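Local coordinates for protein glycerol kinase, putative (Plasmodium falciparum, PDB 2W41) that probably phosphorylates glycerol to sn-glycerol 3-phosphate at the expense of ATP, as an FGGY-family kinase, and is caught here with ADP bound, at residues Arg89-Ile94 and Ala106-Asp111; Lys146-Ile151 and Lys210-Thr215; Leu63-Ile68 and Pro239-Ile244; Val414-Gly419 and Glu440-Lys445. One frame throughout, in Å; residues are numbered along the deposited sequence.

Contact 1 of 4, residues Arg89-Ile94 and Ala106-Asp111; sequences RETVII and AIVWLD. With EDO (1,2-ethanediol), chain U; EDO (1,2-ethanediol), chain T.
With OG1 of Thr91 set beside its own backbone N (chi1 -65°), the threonine hydroxyl accepts a bond from Trp109 N, 3.0 Å from OG1. The first torsion of Trp109, which holds CG between N and the carbonyl carbon (chi1 59°), lays the indole edge beside the same oxygen, with CD1 of Trp109 3.4 Å from Thr91 OG1 and the oxygen in the ring plane. Gln88 is a further hydrogen-bond partner of that hydroxyl, while the indole NE1 turns to Thr17. Further along, Val92 and Ile107 form a single antiparallel hydrogen-bonded pair. Ile107 N reaches Val92 O at 3.0 Å in the carbonyl plane; the return bond from Val92 N to Ile107 O is longer, 3.3 Å, with its donor well above that plane. Ala106 CB fits against Ile93 CG1 at 3.5 Å. At the other end Arg89 grips one ethanediol through N, NE and NH2, and C1 of this diol lies over one indole face, 3.9 Å from Trp109 CD2. A second diol donates from O1 to Glu90 OE1 (2.7 Å). The diols, probably from the crystallisation liquor, lie beside a short antiparallel bridge in the FGGY N-terminal domain, with the Trp109 side chain about 9 Å from ADP.

Contact 2 of 4, residues Lys146-Ile151 and Lys210-Thr215; sequences KILWLI and KIFNIT
Ile147 of helix 144-152 presents CG2 to Ile214, just beyond a Schellman motif that closes helix 206-212, so the contact is a helix side packed against a helix C-terminus. The evidence for the motif is the positive phi of Asn213 (72°), with two bonds running back into the last turn, among them Asn213 N to Lys210 O. Ile147 CG2 lies 3.8 Å from Ile214 CD1, and the two side chains cross at about a right angle. Both also touch Ile168 of strand 166-170, which makes this end of the contact part of a three-isoleucine cluster.

One residue on, Leu148 takes the middle. Its CG is anti to the backbone N (chi1 176°), which carries CD1 to 3.6 Å from Phe212 O, while CB lies at the edge of the Phe212 ring, near its plane, 4.3 Å from CD1 of that ring. The ring itself has Ile211 CG2 above the centre of one face and meets Phe145 edge to face. Leu117 and Phe121 of helix 115-124 also pack on Leu148.

A turn later, Ile151 closes the patch from the same helix side. No hydrogen bond joins the two segments; apolar groups pack against one another and against the backbone carbonyls of Phe212 and Asn213. CG2 of Ile151 reaches Asn213 CB at 4.0 Å, and its CD1 faces two carbonyl oxygens, 3.8 Å from Phe212 O and 3.6 Å from Asn213 O.

Contact 3 of 4, residues Leu63-Ile68 and Pro239-Ile244; sequences LMNEGI and PDYLNI
Tyr241 has the largest buried area of the contact, followed by Ile68 and Met64, the two helix residues between which its ring is inserted. Ile68 CD1 lies over one face and Met64 CE over the opposite one. On the methionine side, CE stands 3.8 Å from the Tyr241 ring centroid and 14° off the ring normal, a CH-pi contact. The sulfur follows behind it, with SD 5.1 Å from the same Tyr241 centroid, above the face at a distance, which makes the pair a Met-aromatic contact. The bend of the methionine chain at its last torsion (chi3 76°) turns the methyl down onto the ring.

The phenol end is held as well. Tyr241 OH donates to Met64 O at 2.7 Å, tilted from the carbonyl plane. That oxygen also receives a weak helical bond from Ile68 N, so one carbonyl serves both partners. Ile68 CB lies 3.6 Å from Tyr241 OH. Beyond it, CG1 of Ile68 is anti to the backbone N (chi1 -157°), which extends CD1 to 3.7 Å from Asp240 CB.

At the ring edge, near its plane, lies Asn65 OD1, which also approaches Pro239 CD at 3.9 Å; the amide nitrogen of Asn65 bonds to His237 O. The contact fastens the loop between strands 229-232 and 245-251 to helix 53-74, where Tyr241 also touches Phe24 of strand 19-25 and, together with Ile68, Ile80 of strand 77-87.

Contact 4 of 4, residues Val414-Gly419 and Glu440-Lys445; sequences VLRCDG and EVSKYK
Strands 414-418 and 440-442 run side by side in parallel, their axes 4.7 Å apart at closest approach and 42° apart in direction, with Arg416 bridged to Glu440. Glu440 supplies both backbone bonds: its N donates to Leu415 O (3.1 Å), and its O accepts from Cys417 N (2.8 Å) nearly along the C=O axis. With helix 425-435 between them, the strands form a beta-alpha-beta unit in the mixed sheet of the FGGY C-terminal domain, and Gly419, just past the first strand, touches ADP.

Arg416 and Glu440 point to the same face of the sheet. Bends at chi2 and chi3 fold the arginine back, and its NH1 makes a salt bridge with Glu440 OE1 at 3.0 Å. OE1 lies near the guanidinium plane, but NH1 approaches it on the anti side and 33° out of the carboxylate plane; the two planes stand 87° apart. Val414 CG2 packs against the carboxylate, 3.7 Å from Glu440 CD, the two side chains crossing at about a right angle. NH1 also makes a weak bond to Arg474 O. Beyond the bridge, Ser442 OG accepts from Tyr444 N in an ST turn and donates to a water at 2.6 Å, which in turn accepts a weak bond from Arg416 NH2.

Overall arrangement
Contacts 1, 2 and 3 lie in the FGGY N-terminal domain and contact 4 in the C-terminal one. Contacts 1 and 2 adjoin, with centres 14 Å apart: Ile107 CD1 meets Leu150 CD2 at 3.4 Å, and Lys146 NZ makes a weak bond to Val108 O. Contact 3 closes the long loop in which both are nested, yet lies well away, its nearest atoms about 16 Å from contact 1 and 23 Å from contact 2. ADP relates contacts 1 and 4: Gly419 of contact 4 touches it, while the Trp109 side chain of contact 1 is about 9 Å away. These two contacts lie on opposite sides of the chain's centre, with nearest atoms about 12 Å apart.

Contact 1 of 4, residues Arg89-Ile94 and Ala106-Asp111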
# COMPACT_ATOMS: atom_id res chain seq x y z
N ARG B 89 -0.66 -35.35 -6.42
CA ARG B 89 -0.06 -36.15 -5.36
C ARG B 89 -0.82 -35.98 -4.02
O ARG B 89 -1.71 -35.11 -3.90
CB ARG B 89 1.43 -35.77 -5.22
CG ARG B 89 2.23 -35.81 -6.53
CD ARG B 89 3.59 -35.19 -6.37
NE ARG B 89 3.52 -33.78 -5.96
CZ ARG B 89 4.55 -33.05 -5.52
NH1 ARG B 89 5.78 -33.53 -5.45
NH2 ARG B 89 4.37 -31.80 -5.16
N GLU B 90 -0.46 -36.79 -3.02
CA GLU B 90 -0.92 -36.60 -1.63
C GLU B 90 -2.42 -36.93 -1.42
O GLU B 90 -2.76 -37.68 -0.51
CB GLU B 90 -0.57 -35.18 -1.16
CG GLU B 90 0.93 -35.00 -1.01
CD GLU B 90 1.45 -33.70 -1.51
OE1 GLU B 90 0.69 -32.72 -1.47
OE2 GLU B 90 2.63 -33.63 -1.95
N THR B 91 -3.30 -36.38 -2.27
CA THR B 91 -4.69 -36.84 -2.39
C THR B 91 -4.82 -38.34 -2.22
O THR B 91 -4.08 -39.11 -2.85
CB THR B 91 -5.33 -36.37 -3.73
OG1 THR B 91 -5.41 -34.94 -3.72
CG2 THR B 91 -6.72 -36.98 -3.96
N VAL B 92 -5.74 -38.76 -1.34
CA VAL B 92 -5.82 -40.16 -0.92
C VAL B 92 -7.22 -40.77 -1.04
O VAL B 92 -8.23 -40.12 -0.74
CB VAL B 92 -5.15 -40.40 0.51
CG1 VAL B 92 -5.99 -39.79 1.67
CG2 VAL B 92 -4.85 -41.92 0.75
N ILE B 93 -7.29 -42.03 -1.44
CA ILE B 93 -8.52 -42.79 -1.41
C ILE B 93 -8.29 -44.09 -0.68
O ILE B 93 -7.21 -44.69 -0.77
CB ILE B 93 -9.05 -43.13 -2.82
CG1 ILE B 93 -9.13 -41.86 -3.68
CG2 ILE B 93 -10.43 -43.80 -2.78
CD1 ILE B 93 -8.66 -42.08 -5.11
N ILE B 94 -9.32 -44.51 0.08
CA ILE B 94 -9.36 -45.85 0.64
C ILE B 94 -10.52 -46.56 0.00
O ILE B 94 -11.61 -46.00 -0.08
CB ILE B 94 -9.45 -45.87 2.17
CG1 ILE B 94 -8.34 -45.00 2.77
CG2 ILE B 94 -9.35 -47.35 2.66
CD1 ILE B 94 -8.19 -45.06 4.30
N ALA B 106 -12.19 -39.24 -2.23
CA ALA B 106 -10.79 -38.84 -2.16
C ALA B 106 -10.74 -37.60 -1.28
O ALA B 106 -11.64 -36.76 -1.32
CB ALA B 106 -10.26 -38.56 -3.58
N ILE B 107 -9.70 -37.48 -0.45
CA ILE B 107 -9.48 -36.27 0.34
C ILE B 107 -8.29 -35.55 -0.28
O ILE B 107 -7.15 -36.01 -0.22
CB ILE B 107 -9.30 -36.55 1.91
CG1 ILE B 107 -10.51 -37.24 2.53
CG2 ILE B 107 -9.04 -35.27 2.68
CD1 ILE B 107 -10.38 -37.55 4.10
N VAL B 108 -8.57 -34.42 -0.90
CA VAL B 108 -7.61 -33.70 -1.71
C VAL B 108 -6.46 -33.15 -0.86
O VAL B 108 -6.66 -32.80 0.30
CB VAL B 108 -8.33 -32.61 -2.55
CG1 VAL B 108 -7.39 -31.98 -3.57
CG2 VAL B 108 -9.51 -33.22 -3.25
N TRP B 109 -5.24 -33.12 -1.40
CA TRP B 109 -4.08 -32.54 -0.71
C TRP B 109 -4.34 -31.14 -0.11
O TRP B 109 -3.66 -30.71 0.86
CB TRP B 109 -2.92 -32.42 -1.71
CG TRP B 109 -3.20 -31.56 -2.97
CD1 TRP B 109 -3.94 -31.93 -4.10
CD2 TRP B 109 -2.69 -30.25 -3.23
NE1 TRP B 109 -3.94 -30.89 -5.00
CE2 TRP B 109 -3.16 -29.87 -4.51
CE3 TRP B 109 -1.90 -29.35 -2.50
CZ2 TRP B 109 -2.84 -28.63 -5.09
CZ3 TRP B 109 -1.57 -28.12 -3.08
CH2 TRP B 109 -2.07 -27.77 -4.37
N LEU B 110 -5.24 -30.41 -0.77
CA LEU B 110 -5.59 -29.04 -0.35
C LEU B 110 -6.43 -28.97 0.97
O LEU B 110 -6.42 -27.92 1.64
CB LEU B 110 -6.31 -28.28 -1.48
CG LEU B 110 -5.40 -27.67 -2.54
CD1 LEU B 110 -6.17 -26.99 -3.59
CD2 LEU B 110 -4.45 -26.71 -1.88
N ASP B 111 -7.14 -30.08 1.30
CA ASP B 111 -7.90 -30.31 2.54
C ASP B 111 -7.10 -30.04 3.83
O ASP B 111 -5.94 -30.46 3.96
CB ASP B 111 -8.42 -31.75 2.56
CG ASP B 111 -9.46 -32.01 3.67
OD1 ASP B 111 -9.09 -32.08 4.86
OD2 ASP B 111 -10.66 -32.13 3.34
C1 EDO U . 0.64 -31.83 -4.53
O1 EDO U . 1.69 -30.90 -4.27
C2 EDO U . 0.21 -31.66 -5.97
O2 EDO U . 0.56 -32.90 -6.60
C1 EDO T . 1.65 -28.91 -0.91
O1 EDO T . 1.82 -30.24 -1.36
C2 EDO T . 2.97 -28.51 -0.29
O2 EDO T . 3.34 -29.43 0.75

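Contact 2 of 4, residues Lys146-Ile151 and Lys210-Thr215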
# COMPACT_ATOMS: atom_id res chain seq x y z
N LYS B 146 -4.66 -37.81 6.82
CA LYS B 146 -5.99 -38.00 6.24
C LYS B 146 -6.42 -39.45 6.38
O LYS B 146 -7.57 -39.73 6.65
CB LYS B 146 -6.05 -37.62 4.75
CG LYS B 146 -5.06 -36.57 4.26
CD LYS B 146 -5.66 -35.19 4.21
CE LYS B 146 -4.83 -34.24 3.33
NZ LYS B 146 -4.66 -34.90 2.04
N ILE B 147 -5.50 -40.37 6.16
CA ILE B 147 -5.76 -41.78 6.39
C ILE B 147 -6.17 -41.96 7.86
O ILE B 147 -7.10 -42.70 8.15
CB ILE B 147 -4.50 -42.62 6.09
CG1 ILE B 147 -4.09 -42.53 4.61
CG2 ILE B 147 -4.72 -44.08 6.53
CD1 ILE B 147 -2.67 -43.11 4.28
N LEU B 148 -5.47 -41.27 8.77
CA LEU B 148 -5.75 -41.29 10.22
C LEU B 148 -7.13 -40.75 10.55
O LEU B 148 -7.93 -41.41 11.24
CB LEU B 148 -4.68 -40.49 11.01
CG LEU B 148 -4.90 -40.35 12.53
CD1 LEU B 148 -4.70 -41.68 13.27
CD2 LEU B 148 -4.04 -39.30 13.13
N TRP B 149 -7.41 -39.53 10.08
CA TRP B 149 -8.77 -39.01 10.20
C TRP B 149 -9.82 -40.04 9.77
O TRP B 149 -10.83 -40.21 10.46
CB TRP B 149 -8.93 -37.73 9.42
CG TRP B 149 -10.17 -36.94 9.70
CD1 TRP B 149 -10.27 -35.83 10.51
CD2 TRP B 149 -11.49 -37.14 9.14
NE1 TRP B 149 -11.56 -35.33 10.49
CE2 TRP B 149 -12.33 -36.10 9.65
CE3 TRP B 149 -12.04 -38.07 8.25
CZ2 TRP B 149 -13.69 -35.99 9.30
CZ3 TRP B 149 -13.39 -37.96 7.90
CH2 TRP B 149 -14.21 -36.94 8.45
N LEU B 150 -9.60 -40.73 8.65
CA LEU B 150 -10.56 -41.75 8.18
C LEU B 150 -10.73 -42.88 9.16
O LEU B 150 -11.82 -43.33 9.36
CB LEU B 150 -10.24 -42.32 6.80
CG LEU B 150 -10.84 -41.68 5.54
CD1 LEU B 150 -12.09 -40.81 5.82
CD2 LEU B 150 -9.79 -40.85 4.84
N ILE B 151 -9.62 -43.36 9.72
CA ILE B 151 -9.58 -44.44 10.74
C ILE B 151 -10.33 -44.06 12.04
O ILE B 151 -10.94 -44.90 12.69
CB ILE B 151 -8.11 -44.80 11.06
CG1 ILE B 151 -7.50 -45.60 9.90
CG2 ILE B 151 -7.98 -45.58 12.40
CD1 ILE B 151 -5.96 -45.77 9.99
N LYS B 210 2.83 -47.12 12.73
CA LYS B 210 2.44 -47.24 14.13
C LYS B 210 1.84 -45.91 14.51
O LYS B 210 0.69 -45.88 14.90
CB LYS B 210 3.65 -47.61 15.02
CG LYS B 210 3.37 -48.70 16.08
CD LYS B 210 3.00 -48.12 17.49
CE LYS B 210 4.20 -48.25 18.48
NZ LYS B 210 4.57 -49.69 18.80
N ILE B 211 2.59 -44.83 14.34
CA ILE B 211 2.13 -43.46 14.66
C ILE B 211 0.74 -43.12 14.14
O ILE B 211 0.00 -42.33 14.74
CB ILE B 211 3.14 -42.38 14.15
CG1 ILE B 211 4.51 -42.55 14.81
CG2 ILE B 211 2.62 -40.99 14.36
CD1 ILE B 211 5.51 -41.57 14.36
N PHE B 212 0.39 -43.72 13.00
CA PHE B 212 -0.75 -43.33 12.19
C PHE B 212 -1.88 -44.35 12.18
O PHE B 212 -2.87 -44.14 11.48
CB PHE B 212 -0.28 -42.96 10.75
CG PHE B 212 0.34 -41.59 10.66
CD1 PHE B 212 -0.43 -40.45 10.96
CD2 PHE B 212 1.69 -41.45 10.36
CE1 PHE B 212 0.15 -39.18 10.93
CE2 PHE B 212 2.28 -40.20 10.34
CZ PHE B 212 1.51 -39.05 10.63
N ASN B 213 -1.74 -45.41 12.97
CA ASN B 213 -2.75 -46.46 13.14
C ASN B 213 -2.92 -47.38 11.95
O ASN B 213 -3.92 -48.09 11.86
CB ASN B 213 -4.13 -45.92 13.54
CG ASN B 213 -4.31 -45.82 15.04
OD1 ASN B 213 -3.81 -44.86 15.68
ND2 ASN B 213 -5.03 -46.81 15.62
N ILE B 214 -1.96 -47.37 11.05
CA ILE B 214 -1.96 -48.39 10.02
C ILE B 214 -1.44 -49.66 10.68
O ILE B 214 -0.22 -49.93 10.77
CB ILE B 214 -1.21 -47.96 8.75
CG1 ILE B 214 -1.99 -46.86 8.02
CG2 ILE B 214 -1.09 -49.15 7.80
CD1 ILE B 214 -1.68 -45.39 8.41
N THR B 215 -2.43 -50.40 11.19
CA THR B 215 -2.20 -51.60 12.00
C THR B 215 -1.78 -52.80 11.13
O THR B 215 -1.00 -53.65 11.58
CB THR B 215 -3.47 -51.95 12.91
OG1 THR B 215 -4.66 -52.07 12.11
CG2 THR B 215 -3.69 -50.88 14.01

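Contact 3 of 4, residues Leu63-Ile68 and Pro239-Ile244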
# COMPACT_ATOMS: atom_id res chain seq x y z
N LEU B 63 -12.60 -39.78 -21.96
CA LEU B 63 -11.52 -39.16 -22.73
C LEU B 63 -10.71 -40.19 -23.56
O LEU B 63 -10.35 -39.92 -24.75
CB LEU B 63 -10.59 -38.43 -21.77
CG LEU B 63 -11.17 -37.24 -21.04
CD1 LEU B 63 -10.42 -36.91 -19.74
CD2 LEU B 63 -11.22 -36.05 -22.01
N MET B 64 -10.43 -41.34 -22.95
CA MET B 64 -9.65 -42.39 -23.59
C MET B 64 -10.40 -42.88 -24.81
O MET B 64 -9.80 -43.09 -25.89
CB MET B 64 -9.37 -43.53 -22.62
CG MET B 64 -8.28 -43.23 -21.61
SD MET B 64 -7.95 -44.56 -20.40
CE MET B 64 -7.02 -45.73 -21.38
N ASN B 65 -11.72 -43.04 -24.68
CA ASN B 65 -12.51 -43.61 -25.79
C ASN B 65 -12.77 -42.63 -26.93
O ASN B 65 -12.74 -43.04 -28.09
CB ASN B 65 -13.82 -44.25 -25.30
CG ASN B 65 -13.59 -45.55 -24.57
OD1 ASN B 65 -12.72 -46.37 -24.91
ND2 ASN B 65 -14.39 -45.77 -23.56
N GLU B 66 -13.01 -41.36 -26.61
CA GLU B 66 -13.18 -40.33 -27.63
C GLU B 66 -11.87 -39.97 -28.36
O GLU B 66 -11.90 -39.74 -29.57
CB GLU B 66 -13.90 -39.09 -27.07
CG GLU B 66 -13.01 -37.88 -26.71
CD GLU B 66 -12.78 -36.93 -27.88
OE1 GLU B 66 -13.64 -36.95 -28.79
OE2 GLU B 66 -11.77 -36.16 -27.88
N GLY B 67 -10.74 -39.93 -27.64
CA GLY B 67 -9.45 -39.70 -28.26
C GLY B 67 -9.07 -40.72 -29.32
O GLY B 67 -8.60 -40.37 -30.39
N ILE B 68 -9.28 -42.00 -29.02
CA ILE B 68 -8.92 -43.04 -29.94
C ILE B 68 -9.84 -43.09 -31.15
O ILE B 68 -9.35 -43.35 -32.25
CB ILE B 68 -8.79 -44.44 -29.29
CG1 ILE B 68 -7.90 -45.32 -30.17
CG2 ILE B 68 -10.16 -45.07 -28.98
CD1 ILE B 68 -7.68 -46.69 -29.59
N PRO B 239 -12.61 -50.59 -24.22
CA PRO B 239 -12.39 -51.85 -24.94
C PRO B 239 -11.22 -51.82 -25.94
O PRO B 239 -10.50 -52.84 -26.08
CB PRO B 239 -13.74 -52.09 -25.66
CG PRO B 239 -14.44 -50.77 -25.67
CD PRO B 239 -13.94 -50.03 -24.48
N ASP B 240 -11.00 -50.68 -26.58
CA ASP B 240 -9.93 -50.53 -27.56
C ASP B 240 -8.49 -50.63 -26.99
O ASP B 240 -7.51 -50.90 -27.74
CB ASP B 240 -10.11 -49.25 -28.34
CG ASP B 240 -11.24 -49.35 -29.37
OD1 ASP B 240 -11.98 -50.36 -29.36
OD2 ASP B 240 -11.37 -48.41 -30.21
N TYR B 241 -8.39 -50.46 -25.66
CA TYR B 241 -7.11 -50.45 -24.98
C TYR B 241 -6.70 -51.77 -24.36
O TYR B 241 -5.68 -51.84 -23.69
CB TYR B 241 -7.09 -49.35 -23.93
CG TYR B 241 -7.17 -47.95 -24.50
CD1 TYR B 241 -6.03 -47.18 -24.63
CD2 TYR B 241 -8.40 -47.40 -24.91
CE1 TYR B 241 -6.09 -45.88 -25.12
CE2 TYR B 241 -8.47 -46.09 -25.44
CZ TYR B 241 -7.29 -45.34 -25.53
OH TYR B 241 -7.29 -44.05 -26.03
N LEU B 242 -7.46 -52.83 -24.63
CA LEU B 242 -7.20 -54.12 -24.03
C LEU B 242 -5.78 -54.59 -24.36
O LEU B 242 -5.36 -54.59 -25.53
CB LEU B 242 -8.25 -55.14 -24.45
CG LEU B 242 -8.04 -56.58 -23.92
CD1 LEU B 242 -8.52 -56.80 -22.48
CD2 LEU B 242 -8.67 -57.60 -24.87
N ASN B 243 -5.04 -54.94 -23.32
CA ASN B 243 -3.70 -55.50 -23.42
C ASN B 243 -2.57 -54.51 -23.74
O ASN B 243 -1.42 -54.91 -23.98
CB ASN B 243 -3.66 -56.72 -24.35
CG ASN B 243 -4.36 -57.92 -23.75
OD1 ASN B 243 -4.39 -58.11 -22.52
ND2 ASN B 243 -4.94 -58.74 -24.60
N ILE B 244 -2.91 -53.22 -23.72
CA ILE B 244 -1.89 -52.17 -23.79
C ILE B 244 -1.23 -52.00 -22.42
O ILE B 244 -1.91 -52.06 -21.35
CB ILE B 244 -2.48 -50.86 -24.34
CG1 ILE B 244 -2.87 -51.03 -25.83
CG2 ILE B 244 -1.49 -49.76 -24.23
CD1 ILE B 244 -3.84 -50.01 -26.33

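Contact 4 of 4, residues Val414-Gly419 and Glu440-Lys445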
# COMPACT_ATOMS: atom_id res chain seq x y z
N VAL B 414 21.00 -24.15 -13.49
CA VAL B 414 19.93 -23.51 -14.25
C VAL B 414 18.64 -23.46 -13.41
O VAL B 414 18.51 -24.18 -12.40
CB VAL B 414 19.75 -24.17 -15.65
CG1 VAL B 414 19.09 -25.58 -15.53
CG2 VAL B 414 18.99 -23.27 -16.58
N LEU B 415 17.72 -22.59 -13.81
CA LEU B 415 16.35 -22.60 -13.31
C LEU B 415 15.42 -22.62 -14.52
O LEU B 415 15.25 -21.60 -15.18
CB LEU B 415 16.06 -21.40 -12.38
CG LEU B 415 14.73 -21.37 -11.59
CD1 LEU B 415 14.70 -22.47 -10.66
CD2 LEU B 415 14.54 -20.09 -10.83
N ARG B 416 14.83 -23.78 -14.78
CA ARG B 416 13.84 -23.96 -15.82
C ARG B 416 12.49 -23.56 -15.30
O ARG B 416 12.08 -24.07 -14.28
CB ARG B 416 13.79 -25.44 -16.31
CG ARG B 416 15.16 -26.05 -16.75
CD ARG B 416 15.47 -25.94 -18.25
NE ARG B 416 14.41 -26.49 -19.11
CZ ARG B 416 14.31 -26.27 -20.42
NH1 ARG B 416 15.20 -25.52 -21.03
NH2 ARG B 416 13.31 -26.80 -21.13
N CYS B 417 11.79 -22.67 -16.01
CA CYS B 417 10.59 -22.01 -15.49
C CYS B 417 9.40 -22.20 -16.37
O CYS B 417 9.51 -22.27 -17.60
CB CYS B 417 10.83 -20.50 -15.28
SG CYS B 417 12.16 -20.15 -14.12
N ASP B 418 8.25 -22.30 -15.74
CA ASP B 418 7.00 -22.36 -16.46
C ASP B 418 5.92 -21.58 -15.68
O ASP B 418 6.22 -20.95 -14.66
CB ASP B 418 6.64 -23.82 -16.83
CG ASP B 418 6.71 -24.80 -15.63
OD1 ASP B 418 7.80 -25.34 -15.26
OD2 ASP B 418 5.65 -25.06 -15.05
N GLY B 419 4.70 -21.54 -16.22
CA GLY B 419 3.59 -20.79 -15.65
C GLY B 419 3.44 -19.45 -16.33
O GLY B 419 4.35 -18.95 -16.98
N GLU B 440 15.82 -20.38 -17.97
CA GLU B 440 15.31 -20.86 -19.26
C GLU B 440 13.83 -21.10 -19.07
O GLU B 440 13.42 -21.67 -18.07
CB GLU B 440 16.04 -22.15 -19.69
CG GLU B 440 17.49 -21.93 -20.02
CD GLU B 440 18.31 -23.21 -20.19
OE1 GLU B 440 17.77 -24.31 -20.02
OE2 GLU B 440 19.53 -23.13 -20.51
N VAL B 441 13.04 -20.61 -20.02
CA VAL B 441 11.63 -20.91 -20.16
C VAL B 441 11.54 -21.98 -21.27
O VAL B 441 11.94 -21.73 -22.42
CB VAL B 441 10.86 -19.61 -20.58
CG1 VAL B 441 9.47 -19.83 -20.70
CG2 VAL B 441 10.83 -18.67 -19.53
N SER B 442 11.03 -23.17 -20.93
CA SER B 442 10.83 -24.30 -21.86
C SER B 442 10.01 -23.97 -23.12
O SER B 442 9.11 -23.14 -23.08
CB SER B 442 10.19 -25.50 -21.13
OG SER B 442 10.12 -26.67 -21.96
N LYS B 443 10.30 -24.66 -24.22
CA LYS B 443 9.44 -24.63 -25.42
C LYS B 443 8.03 -25.21 -25.20
O LYS B 443 7.11 -24.93 -25.97
CB LYS B 443 10.10 -25.35 -26.61
N TYR B 444 7.85 -26.02 -24.16
CA TYR B 444 6.58 -26.73 -23.97
C TYR B 444 5.78 -26.18 -22.81
O TYR B 444 6.34 -25.96 -21.74
CB TYR B 444 6.86 -28.19 -23.68
CG TYR B 444 7.92 -28.86 -24.54
CD1 TYR B 444 7.54 -29.64 -25.64
CD2 TYR B 444 9.28 -28.77 -24.23
CE1 TYR B 444 8.49 -30.33 -26.41
CE2 TYR B 444 10.26 -29.44 -24.99
CZ TYR B 444 9.85 -30.21 -26.08
OH TYR B 444 10.74 -30.89 -26.89
N LYS B 445 4.48 -25.96 -23.03
CA LYS B 445 3.54 -25.73 -21.93
C LYS B 445 3.40 -26.98 -21.04
O LYS B 445 3.57 -26.92 -19.82
CB LYS B 445 2.16 -25.30 -22.43
CG LYS B 445 1.92 -23.78 -22.48
CD LYS B 445 2.31 -23.12 -23.86
CE LYS B 445 1.81 -21.64 -23.99
NZ LYS B 445 0.27 -21.45 -23.91
O HOH W 1 11.62 -28.71 -21.47